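Local atomic coordinates of conserved hypothetical protein (Streptococcus pneumoniae, PDB entry 2GK4), a protein that is of unknown function but, as a DNA/pantothenate metabolism flavoprotein related to CoaB, probably acts in the pantothenate-to-coenzyme A pathway. Residues Q79-H90 with V148-G159; M4-G12 with Y44-A54. All blocks are in the same frame, centred on the assembly; numbering follows the deposited sequence. Where two conformers were deposited one is given.

Contact 1: Q79-H90 with V148-G159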
loop_
_atom_site.group_PDB
_atom_site.type_symbol
_atom_site.label_atom_id
_atom_site.label_comp_id
_atom_site.label_asym_id
_atom_site.label_seq_id
_atom_site.Cartn_x
_atom_site.Cartn_y
_atom_site.Cartn_z
ATOM N N GLN A 79 19.757 13.113 -3.439
ATOM C CA GLN A 79 21.156 13.434 -3.166
ATOM C C GLN A 79 22.039 13.112 -4.376
ATOM O O GLN A 79 22.984 13.858 -4.691
ATOM C CB GLN A 79 21.563 12.665 -1.913
ATOM C CG GLN A 79 22.955 12.308 -1.758
ATOM C CD GLN A 79 23.093 11.438 -0.537
ATOM O OE1 GLN A 79 22.964 10.197 -0.609
ATOM N NE2 GLN A 79 23.262 12.083 0.616
ATOM N N GLU A 80 21.730 12.005 -5.048
ATOM C CA GLU A 80 22.448 11.587 -6.246
ATOM C C GLU A 80 22.150 12.444 -7.480
ATOM O O GLU A 80 23.055 12.712 -8.267
ATOM C CB GLU A 80 22.180 10.101 -6.550
ATOM C CG GLU A 80 23.250 9.152 -5.992
ATOM C CD GLU A 80 22.805 7.685 -5.821
ATOM O OE1 GLU A 80 21.835 7.231 -6.472
ATOM O OE2 GLU A 80 23.449 6.971 -5.018
ATOM N N ARG A 81 20.892 12.865 -7.660
ATOM C CA ARG A 81 20.472 13.529 -8.922
ATOM C C ARG A 81 20.369 15.038 -8.942
ATOM O O ARG A 81 20.497 15.644 -10.008
ATOM C CB ARG A 81 19.156 12.952 -9.439
ATOM C CG ARG A 81 19.262 11.476 -9.752
ATOM C CD ARG A 81 17.987 10.965 -10.357
ATOM N NE ARG A 81 17.915 9.517 -10.190
ATOM C CZ ARG A 81 18.210 8.644 -11.143
ATOM N NH1 ARG A 81 18.126 7.345 -10.894
ATOM N NH2 ARG A 81 18.590 9.068 -12.344
ATOM N N VAL A 82 20.113 15.652 -7.790
ATOM C CA VAL A 82 19.735 17.065 -7.818
ATOM C C VAL A 82 20.809 17.940 -8.467
ATOM O O VAL A 82 20.481 18.911 -9.148
ATOM C CB VAL A 82 19.296 17.545 -6.437
ATOM C CG1 VAL A 82 19.383 19.036 -6.310
ATOM C CG2 VAL A 82 17.857 17.072 -6.182
ATOM N N GLN A 83 22.075 17.585 -8.258
ATOM C CA GLN A 83 23.201 18.336 -8.829
ATOM C C GLN A 83 23.165 18.364 -10.365
ATOM O O GLN A 83 23.789 19.223 -10.993
ATOM C CB GLN A 83 24.524 17.722 -8.357
ATOM C CG GLN A 83 24.724 16.279 -8.854
ATOM C CD GLN A 83 25.877 15.544 -8.202
ATOM O OE1 GLN A 83 26.915 16.137 -7.887
ATOM N NE2 GLN A 83 25.715 14.223 -8.033
ATOM N N ASP A 84 22.442 17.417 -10.961
ATOM C CA ASP A 84 22.465 17.208 -12.408
ATOM C C ASP A 84 21.299 17.849 -13.162
ATOM O O ASP A 84 21.284 17.830 -14.411
ATOM C CB ASP A 84 22.474 15.713 -12.712
ATOM C CG ASP A 84 23.801 15.053 -12.383
ATOM O OD1 ASP A 84 24.871 15.720 -12.440
ATOM O OD2 ASP A 84 23.765 13.854 -12.053
ATOM N N TYR A 85 20.331 18.387 -12.420
ATOM C CA TYR A 85 19.096 18.966 -13.008
ATOM C C TYR A 85 19.007 20.442 -12.691
ATOM O O TYR A 85 19.567 20.902 -11.698
ATOM C CB TYR A 85 17.832 18.172 -12.553
ATOM C CG TYR A 85 17.877 16.782 -13.179
ATOM C CD1 TYR A 85 18.653 15.773 -12.614
ATOM C CD2 TYR A 85 17.223 16.525 -14.383
ATOM C CE1 TYR A 85 18.753 14.515 -13.220
ATOM C CE2 TYR A 85 17.331 15.262 -15.015
ATOM C CZ TYR A 85 18.093 14.272 -14.423
ATOM O OH TYR A 85 18.226 13.029 -15.036
ATOM N N GLN A 86 18.294 21.183 -13.541
ATOM C CA GLN A 86 18.177 22.636 -13.392
ATOM C C GLN A 86 16.842 23.060 -12.737
ATOM O O GLN A 86 16.676 24.199 -12.248
ATOM C CB GLN A 86 18.313 23.305 -14.741
ATOM C CG GLN A 86 19.738 23.263 -15.326
ATOM C CD GLN A 86 20.175 21.856 -15.670
ATOM O OE1 GLN A 86 19.540 21.178 -16.487
ATOM N NE2 GLN A 86 21.250 21.395 -15.030
ATOM N N VAL A 87 15.897 22.128 -12.724
ATOM C CA VAL A 87 14.604 22.349 -12.079
ATOM C C VAL A 87 14.192 21.080 -11.367
ATOM O O VAL A 87 14.399 19.982 -11.893
ATOM C CB VAL A 87 13.510 22.700 -13.137
ATOM C CG1 VAL A 87 12.116 22.876 -12.456
ATOM C CG2 VAL A 87 13.916 23.926 -13.925
ATOM N N LEU A 88 13.621 21.242 -10.171
ATOM C CA LEU A 88 12.961 20.122 -9.447
ATOM C C LEU A 88 11.482 20.485 -9.207
ATOM O O LEU A 88 11.173 21.496 -8.585
ATOM C CB LEU A 88 13.672 19.822 -8.105
ATOM C CG LEU A 88 12.902 18.891 -7.154
ATOM C CD1 LEU A 88 12.635 17.497 -7.816
ATOM C CD2 LEU A 88 13.679 18.718 -5.855
ATOM N N ILE A 89 10.585 19.629 -9.693
ATOM C CA ILE A 89 9.176 19.754 -9.425
ATOM C C ILE A 89 8.802 18.618 -8.519
ATOM O O ILE A 89 8.671 17.477 -8.957
ATOM C CB ILE A 89 8.317 19.749 -10.727
ATOM C CG1 ILE A 89 8.760 20.861 -11.645
ATOM C CG2 ILE A 89 6.817 19.806 -10.371
ATOM C CD1 ILE A 89 8.097 20.780 -13.073
ATOM N N HIS A 90 8.699 18.941 -7.232
ATOM C CA HIS A 90 8.491 17.921 -6.222
ATOM C C HIS A 90 7.009 17.744 -5.915
ATOM O O HIS A 90 6.432 18.499 -5.104
ATOM C CB HIS A 90 9.280 18.251 -4.942
ATOM C CG HIS A 90 9.162 17.180 -3.906
ATOM N ND1 HIS A 90 8.834 17.433 -2.589
ATOM C CD2 HIS A 90 9.267 15.836 -4.021
ATOM C CE1 HIS A 90 8.794 16.288 -1.926
ATOM N NE2 HIS A 90 9.043 15.305 -2.778
ATOM N N VAL A 148 17.626 20.225 -0.663
ATOM C CA VAL A 148 17.788 20.358 -2.104
ATOM C C VAL A 148 18.694 21.516 -2.488
ATOM O O VAL A 148 19.626 21.357 -3.294
ATOM C CB VAL A 148 16.416 20.454 -2.815
ATOM C CG1 VAL A 148 16.596 21.015 -4.238
ATOM C CG2 VAL A 148 15.750 19.081 -2.838
ATOM N N LYS A 149 18.408 22.680 -1.910
ATOM C CA LYS A 149 19.150 23.901 -2.224
ATOM C C LYS A 149 20.547 23.950 -1.611
ATOM O O LYS A 149 21.281 24.913 -1.820
ATOM C CB LYS A 149 18.336 25.132 -1.808
ATOM C CG LYS A 149 17.182 25.436 -2.726
ATOM C CD LYS A 149 17.620 25.951 -4.107
ATOM C CE LYS A 149 17.446 27.461 -4.239
ATOM N NZ LYS A 149 17.700 27.947 -5.633
ATOM N N GLU A 150 20.901 22.908 -0.864
ATOM C CA GLU A 150 22.264 22.687 -0.379
ATOM C C GLU A 150 23.034 21.775 -1.333
ATOM O O GLU A 150 24.206 22.029 -1.647
ATOM C CB GLU A 150 22.217 22.079 1.032
ATOM C CG GLU A 150 22.001 23.073 2.183
ATOM C CD GLU A 150 20.877 24.090 1.973
ATOM O OE1 GLU A 150 19.787 23.720 1.470
ATOM O OE2 GLU A 150 21.081 25.276 2.341
ATOM N N TRP A 151 22.385 20.701 -1.787
ATOM C CA TRP A 151 22.930 19.857 -2.872
ATOM C C TRP A 151 23.119 20.605 -4.180
ATOM O O TRP A 151 24.082 20.359 -4.915
ATOM C CB TRP A 151 21.994 18.680 -3.173
ATOM C CG TRP A 151 21.933 17.653 -2.094
ATOM C CD1 TRP A 151 22.979 17.089 -1.439
ATOM C CD2 TRP A 151 20.750 16.994 -1.608
ATOM N NE1 TRP A 151 22.523 16.142 -0.534
ATOM C CE2 TRP A 151 21.163 16.068 -0.617
ATOM C CE3 TRP A 151 19.395 17.107 -1.906
ATOM C CZ2 TRP A 151 20.258 15.272 0.097
ATOM C CZ3 TRP A 151 18.490 16.312 -1.210
ATOM C CH2 TRP A 151 18.929 15.402 -0.224
ATOM N N ASN A 152 22.188 21.491 -4.508
ATOM C CA ASN A 152 22.331 22.286 -5.727
ATOM C C ASN A 152 21.750 23.683 -5.491
ATOM O O ASN A 152 20.546 23.885 -5.642
ATOM C CB ASN A 152 21.637 21.590 -6.910
ATOM C CG ASN A 152 21.841 22.316 -8.237
ATOM O OD1 ASN A 152 22.385 23.419 -8.286
ATOM N ND2 ASN A 152 21.390 21.690 -9.332
ATOM N N PRO A 153 22.598 24.643 -5.064
ATOM C CA PRO A 153 22.132 25.999 -4.766
ATOM C C PRO A 153 21.445 26.729 -5.894
ATOM O O PRO A 153 20.643 27.615 -5.628
ATOM C CB PRO A 153 23.431 26.737 -4.388
ATOM C CG PRO A 153 24.274 25.664 -3.791
ATOM C CD PRO A 153 24.029 24.498 -4.754
ATOM N N THR A 154 21.754 26.396 -7.139
ATOM C CA THR A 154 21.167 27.123 -8.253
ATOM C C THR A 154 19.949 26.434 -8.881
ATOM O O THR A 154 19.360 26.954 -9.824
ATOM C CB THR A 154 22.177 27.387 -9.388
ATOM O OG1 THR A 154 22.730 26.148 -9.834
ATOM C CG2 THR A 154 23.321 28.338 -8.933
ATOM N N ILE A 155 19.566 25.273 -8.385
ATOM C CA ILE A 155 18.383 24.595 -8.932
ATOM C C ILE A 155 17.104 25.413 -8.666
ATOM O O ILE A 155 16.990 26.100 -7.644
ATOM C CB ILE A 155 18.259 23.133 -8.409
ATOM C CG1 ILE A 155 17.389 22.293 -9.365
ATOM C CG2 ILE A 155 17.760 23.104 -6.942
ATOM C CD1 ILE A 155 17.269 20.833 -8.959
ATOM N N HIS A 156 16.162 25.402 -9.607
ATOM C CA HIS A 156 14.868 26.035 -9.369
ATOM C C HIS A 156 13.960 25.014 -8.688
ATOM O O HIS A 156 13.644 23.987 -9.290
ATOM C CB HIS A 156 14.285 26.507 -10.697
ATOM C CG HIS A 156 15.121 27.561 -11.359
ATOM N ND1 HIS A 156 15.344 28.791 -10.782
ATOM C CD2 HIS A 156 15.828 27.552 -12.514
ATOM C CE1 HIS A 156 16.135 29.505 -11.565
ATOM N NE2 HIS A 156 16.440 28.775 -12.624
ATOM N N LEU A 157 13.604 25.274 -7.425
ATOM C CA LEU A 157 12.848 24.312 -6.624
ATOM C C LEU A 157 11.370 24.664 -6.588
ATOM O O LEU A 157 10.980 25.727 -6.089
ATOM C CB LEU A 157 13.375 24.251 -5.204
ATOM C CG LEU A 157 12.614 23.454 -4.154
ATOM C CD1 LEU A 157 12.388 21.999 -4.632
ATOM C CD2 LEU A 157 13.456 23.500 -2.839
ATOM N N ILE A 158 10.555 23.739 -7.058
ATOM C CA ILE A 158 9.126 23.918 -7.051
ATOM C C ILE A 158 8.523 22.820 -6.211
ATOM O O ILE A 158 8.752 21.620 -6.449
ATOM C CB ILE A 158 8.524 23.898 -8.485
ATOM C CG1 ILE A 158 9.088 25.076 -9.285
ATOM C CG2 ILE A 158 6.992 23.941 -8.377
ATOM C CD1 ILE A 158 9.177 24.859 -10.784
ATOM N N GLY A 159 7.790 23.225 -5.184
ATOM C CA GLY A 159 7.106 22.236 -4.334
ATOM C C GLY A 159 5.602 22.412 -4.356
ATOM O O GLY A 159 5.077 23.317 -5.037
HETATM O O HOH W 1 24.250 14.362 0.708
HETATM O O HOH W 2 19.001 25.753 -12.464
#
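Strands 87-90 and 156-159 run parallel, 9° apart, and their backbones are joined by four hydrogen bonds from His156 N to Gln86 O through to His90 N to Ile158 O. Ahead of the strands, the helix ends and the residues that follow them also meet. Trp151 lays one ring face on the backbone of Gln79, whose CA sits 3.8 Å from the centroid of the six-membered ring in a CH-pi contact. At the ring edge, a water accepts from Trp151 NE1.

Asn152 ties its own turn to the chain after helix 71-81. Its CG is anti to the backbone N (chi1 -176°), which brings ND2 to Val82 O at 2.9 Å in a nearly straight bond. Its OD1 accepts from Thr154 N, an Asx turn. Beside this amide, Val82 CG1 packs on Asn152 CB at 3.5 Å. Ile155 CD1 touches both Val82 CG1 and Leu88 CB. Leu88 CD2 then touches Val148 CG2 and Leu157 CD1, both at 3.7 Å.

Neighbouring parallel strands, each preceded by a helix, belong to the alpha-beta-alpha sandwich. Leu88 packs under helices 71-81 and 145-151; Leu157, on the same face, also meets Ala184. Val87, Ile89 and Ile158 lie on the other face. Strand 5-9 flanks 87-90, and strand 186-191 flanks 156-163.

Contact 2: M4-G12 with Y44-A54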
loop_
_atom_site.group_PDB
_atom_site.type_symbol
_atom_site.label_atom_id
_atom_site.label_comp_id
_atom_site.label_asym_id
_atom_site.label_seq_id
_atom_site.Cartn_x
_atom_site.Cartn_y
_atom_site.Cartn_z
HETATM N N MSE A 4 17.796 22.931 -20.406
HETATM C CA MSE A 4 17.577 22.660 -18.991
HETATM C C MSE A 4 16.807 21.356 -18.753
HETATM O O MSE A 4 15.817 21.066 -19.414
HETATM C CB MSE A 4 17.102 23.904 -18.222
HETATM C CG MSE A 4 15.649 24.113 -17.916
HETATM SE SE MSE A 4 15.492 25.842 -16.948
HETATM C CE MSE A 4 17.276 26.242 -16.515
ATOM N N LYS A 5 17.352 20.548 -17.855
ATOM C CA LYS A 5 16.871 19.209 -17.587
ATOM C C LYS A 5 15.995 19.302 -16.349
ATOM O O LYS A 5 16.351 20.001 -15.384
ATOM C CB LYS A 5 18.050 18.284 -17.307
ATOM C CG LYS A 5 18.990 18.044 -18.498
ATOM C CD LYS A 5 20.076 17.060 -18.089
ATOM C CE LYS A 5 21.065 16.787 -19.215
ATOM N NZ LYS A 5 22.113 15.818 -18.757
ATOM N N ILE A 6 14.854 18.624 -16.386
ATOM C CA ILE A 6 13.865 18.740 -15.314
ATOM C C ILE A 6 13.744 17.440 -14.519
ATOM O O ILE A 6 13.515 16.382 -15.085
ATOM C CB ILE A 6 12.460 19.095 -15.879
ATOM C CG1 ILE A 6 12.548 20.127 -17.026
ATOM C CG2 ILE A 6 11.527 19.542 -14.755
ATOM C CD1 ILE A 6 12.905 21.507 -16.618
ATOM N N LEU A 7 13.870 17.542 -13.190
ATOM C CA LEU A 7 13.652 16.425 -12.304
ATOM C C LEU A 7 12.253 16.567 -11.711
ATOM O O LEU A 7 11.859 17.637 -11.247
ATOM C CB LEU A 7 14.722 16.451 -11.180
ATOM C CG LEU A 7 14.804 15.299 -10.163
ATOM C CD1 LEU A 7 15.111 13.949 -10.845
ATOM C CD2 LEU A 7 15.886 15.668 -9.159
ATOM N N VAL A 8 11.476 15.494 -11.776
ATOM C CA VAL A 8 10.108 15.527 -11.308
ATOM C C VAL A 8 9.907 14.382 -10.351
ATOM O O VAL A 8 10.445 13.268 -10.569
ATOM C CB VAL A 8 9.068 15.446 -12.500
ATOM C CG1 VAL A 8 7.637 15.449 -11.965
ATOM C CG2 VAL A 8 9.285 16.574 -13.557
ATOM N N THR A 9 9.159 14.618 -9.266
ATOM C CA THR A 9 8.742 13.498 -8.434
ATOM C C THR A 9 7.225 13.390 -8.434
ATOM O O THR A 9 6.497 14.409 -8.524
ATOM C CB THR A 9 9.229 13.583 -6.945
ATOM O OG1 THR A 9 8.498 14.614 -6.254
ATOM C CG2 THR A 9 10.766 13.889 -6.846
ATOM N N SER A 10 6.736 12.160 -8.368
ATOM C CA SER A 10 5.301 11.960 -8.205
ATOM C C SER A 10 4.972 10.676 -7.454
ATOM O O SER A 10 5.813 9.786 -7.291
ATOM C CB SER A 10 4.620 11.914 -9.591
ATOM O OG SER A 10 4.847 10.638 -10.185
ATOM N N GLY A 11 3.723 10.567 -7.014
ATOM C CA GLY A 11 3.283 9.341 -6.373
ATOM C C GLY A 11 3.343 9.502 -4.865
ATOM O O GLY A 11 3.062 10.573 -4.342
ATOM N N GLY A 12 3.654 8.423 -4.160
ATOM C CA GLY A 12 3.699 8.485 -2.689
ATOM C C GLY A 12 4.553 7.352 -2.157
ATOM O O GLY A 12 4.516 6.216 -2.675
ATOM N N TYR A 44 11.401 19.125 -23.364
ATOM C CA TYR A 44 12.321 18.975 -22.220
ATOM C C TYR A 44 12.717 17.533 -21.970
ATOM O O TYR A 44 11.933 16.613 -22.226
ATOM C CB TYR A 44 11.679 19.514 -20.925
ATOM C CG TYR A 44 11.584 21.012 -20.952
ATOM C CD1 TYR A 44 10.427 21.633 -21.394
ATOM C CD2 TYR A 44 12.681 21.809 -20.590
ATOM C CE1 TYR A 44 10.327 23.016 -21.461
ATOM C CE2 TYR A 44 12.597 23.199 -20.648
ATOM C CZ TYR A 44 11.413 23.791 -21.084
ATOM O OH TYR A 44 11.305 25.162 -21.173
ATOM N N GLU A 45 13.943 17.367 -21.480
ATOM C CA GLU A 45 14.437 16.113 -20.954
ATOM C C GLU A 45 13.950 16.053 -19.505
ATOM O O GLU A 45 14.119 17.029 -18.756
ATOM C CB GLU A 45 15.966 16.098 -21.009
ATOM C CG GLU A 45 16.585 14.856 -20.378
ATOM C CD GLU A 45 18.110 14.850 -20.516
ATOM O OE1 GLU A 45 18.781 14.180 -19.681
ATOM O OE2 GLU A 45 18.618 15.549 -21.438
ATOM N N VAL A 46 13.263 14.971 -19.153
ATOM C CA VAL A 46 12.682 14.832 -17.804
ATOM C C VAL A 46 13.150 13.535 -17.175
ATOM O O VAL A 46 13.132 12.489 -17.818
ATOM C CB VAL A 46 11.129 14.803 -17.831
ATOM C CG1 VAL A 46 10.558 14.608 -16.386
ATOM C CG2 VAL A 46 10.566 16.073 -18.481
ATOM N N CYS A 47 13.532 13.596 -15.904
ATOM C CA CYS A 47 13.766 12.393 -15.136
ATOM C C CYS A 47 12.666 12.335 -14.081
ATOM O O CYS A 47 12.502 13.289 -13.284
ATOM C CB CYS A 47 15.149 12.435 -14.488
ATOM S SG CYS A 47 15.363 11.099 -13.247
ATOM N N LEU A 48 11.860 11.280 -14.128
ATOM C CA LEU A 48 10.737 11.153 -13.195
ATOM C C LEU A 48 11.050 10.139 -12.112
ATOM O O LEU A 48 11.276 8.959 -12.415
ATOM C CB LEU A 48 9.472 10.686 -13.945
ATOM C CG LEU A 48 8.241 10.415 -13.067
ATOM C CD1 LEU A 48 7.737 11.697 -12.374
ATOM C CD2 LEU A 48 7.101 9.747 -13.872
ATOM N N ILE A 49 11.070 10.601 -10.866
ATOM C CA ILE A 49 11.160 9.722 -9.717
ATOM C C ILE A 49 9.730 9.455 -9.278
ATOM O O ILE A 49 8.959 10.394 -8.998
ATOM C CB ILE A 49 11.957 10.384 -8.575
ATOM C CG1 ILE A 49 13.342 10.809 -9.083
ATOM C CG2 ILE A 49 12.032 9.460 -7.334
ATOM C CD1 ILE A 49 14.153 9.685 -9.730
ATOM N N THR A 50 9.363 8.183 -9.250
ATOM C CA THR A 50 7.986 7.833 -8.974
ATOM C C THR A 50 7.889 6.489 -8.218
ATOM O O THR A 50 8.897 5.959 -7.731
ATOM C CB THR A 50 7.172 7.932 -10.309
ATOM O OG1 THR A 50 5.764 7.825 -10.061
ATOM C CG2 THR A 50 7.669 6.850 -11.326
ATOM N N THR A 51 6.678 5.966 -8.087
ATOM C CA THR A 51 6.414 4.874 -7.143
ATOM C C THR A 51 5.526 3.851 -7.836
ATOM O O THR A 51 5.018 4.097 -8.959
ATOM C CB THR A 51 5.824 5.405 -5.789
ATOM O OG1 THR A 51 4.530 6.022 -6.003
ATOM C CG2 THR A 51 6.740 6.426 -5.185
ATOM N N LYS A 52 5.423 2.674 -7.218
ATOM C CA LYS A 52 4.739 1.544 -7.824
ATOM C C LYS A 52 3.286 1.824 -8.219
ATOM O O LYS A 52 2.880 1.491 -9.333
ATOM C CB LYS A 52 4.836 0.314 -6.907
ATOM C CG LYS A 52 4.625 -0.991 -7.648
ATOM C CD LYS A 52 5.716 -1.225 -8.709
ATOM C CE LYS A 52 5.870 -2.712 -9.014
ATOM N NZ LYS A 52 7.240 -3.068 -9.518
ATOM N N ARG A 53 2.527 2.441 -7.320
ATOM C CA ARG A 53 1.104 2.716 -7.524
ATOM C C ARG A 53 0.803 3.989 -8.328
ATOM O O ARG A 53 -0.369 4.298 -8.614
ATOM C CB ARG A 53 0.406 2.776 -6.156
ATOM C CG ARG A 53 0.680 1.545 -5.273
ATOM C CD ARG A 53 0.553 1.873 -3.793
ATOM N NE ARG A 53 -0.838 1.932 -3.349
ATOM C CZ ARG A 53 -1.616 3.014 -3.407
ATOM N NH1 ARG A 53 -2.872 2.941 -2.969
ATOM N NH2 ARG A 53 -1.154 4.158 -3.892
ATOM N N ALA A 54 1.839 4.750 -8.686
ATOM C CA ALA A 54 1.627 5.987 -9.419
ATOM C C ALA A 54 1.234 5.748 -10.874
ATOM O O ALA A 54 1.707 4.807 -11.496
ATOM C CB ALA A 54 2.862 6.868 -9.370
HETATM O O HOH W 3 15.731 19.867 -21.717
HETATM O O HOH W 4 2.886 4.367 -4.618
#
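The Tyr44 ring meets Met4 O at its edge, in the ring plane, with CD2 3.4 Å from that oxygen. Ile6 CG1 approaches the same ring obliquely, 3.9 Å from CD2. The Met4 side chain, a selenomethionine, lies alongside Tyr44. Tyr44 OH is hydrogen-bonded to His231 NE2, and helix 216-228 packs against the Tyr44 side chain. A water bridges Met4 O and Glu45 N.

Next to it, Lys5 and Glu45 lie side by side with extended chains. The carboxylate rests against the lysine methylenes, and the salt bridge from Lys5 NZ to Glu45 OE1 is long, 3.8 Å.

Five backbone hydrogen bonds pair the parallel strands, from Ile6 N to Glu45 O through to Ser10 N to Ile49 O. On the Leu7 face, CD1 touches Cys47 SG at 3.7 Å and also reaches Ile49 CG1. On the other face, Val8 sends CG2 to Val46 CG1 and CG1 to Leu48 CD1.

From Ser10 and Thr50 onward the contact turns polar. Thr50 OG1 donates to Ser10 OG at 3.0 Å. Thr51 OG1 stands between its own backbone N and carbonyl carbon (chi1 64°) and accepts from Gly12 N at 3.2 Å. Gly11 has positive phi, and its CA lies 3.6 Å from Thr51 OG1 and 3.9 Å from Ala54 CB.

Neighbouring parallel strands, the first running into a glycine-containing loop, are characteristic of a Rossmann-like alpha-beta-alpha sandwich. This agrees with the family's place in the NADP_Rossmann clan. In such folds, loops at the C-terminal strand ends commonly line the ligand site.

How the contacts relate
Contacts 1 and 2 lie in one mixed sheet, their centres about 13 Å apart. Contact 2 pairs strands 5-9 and 45-50, and contact 1 pairs 87-90 and 156-163. Strands 5-9 and 87-90 are neighbours, so the two contacts join edge to edge in the order 45-50, 5-9, 87-90, 156-163. Gln86 OE1 to Lys5 N and Val87 O to Leu7 N are probable hydrogen bonds across the seam, and Tyr85 OH packs on Cys47 CB. Both segments of contact 2 come earlier in the chain than those of contact 1. The chain thus builds outward from strand 5-9, first to one side and then to the other, as in a Rossmann-like fold.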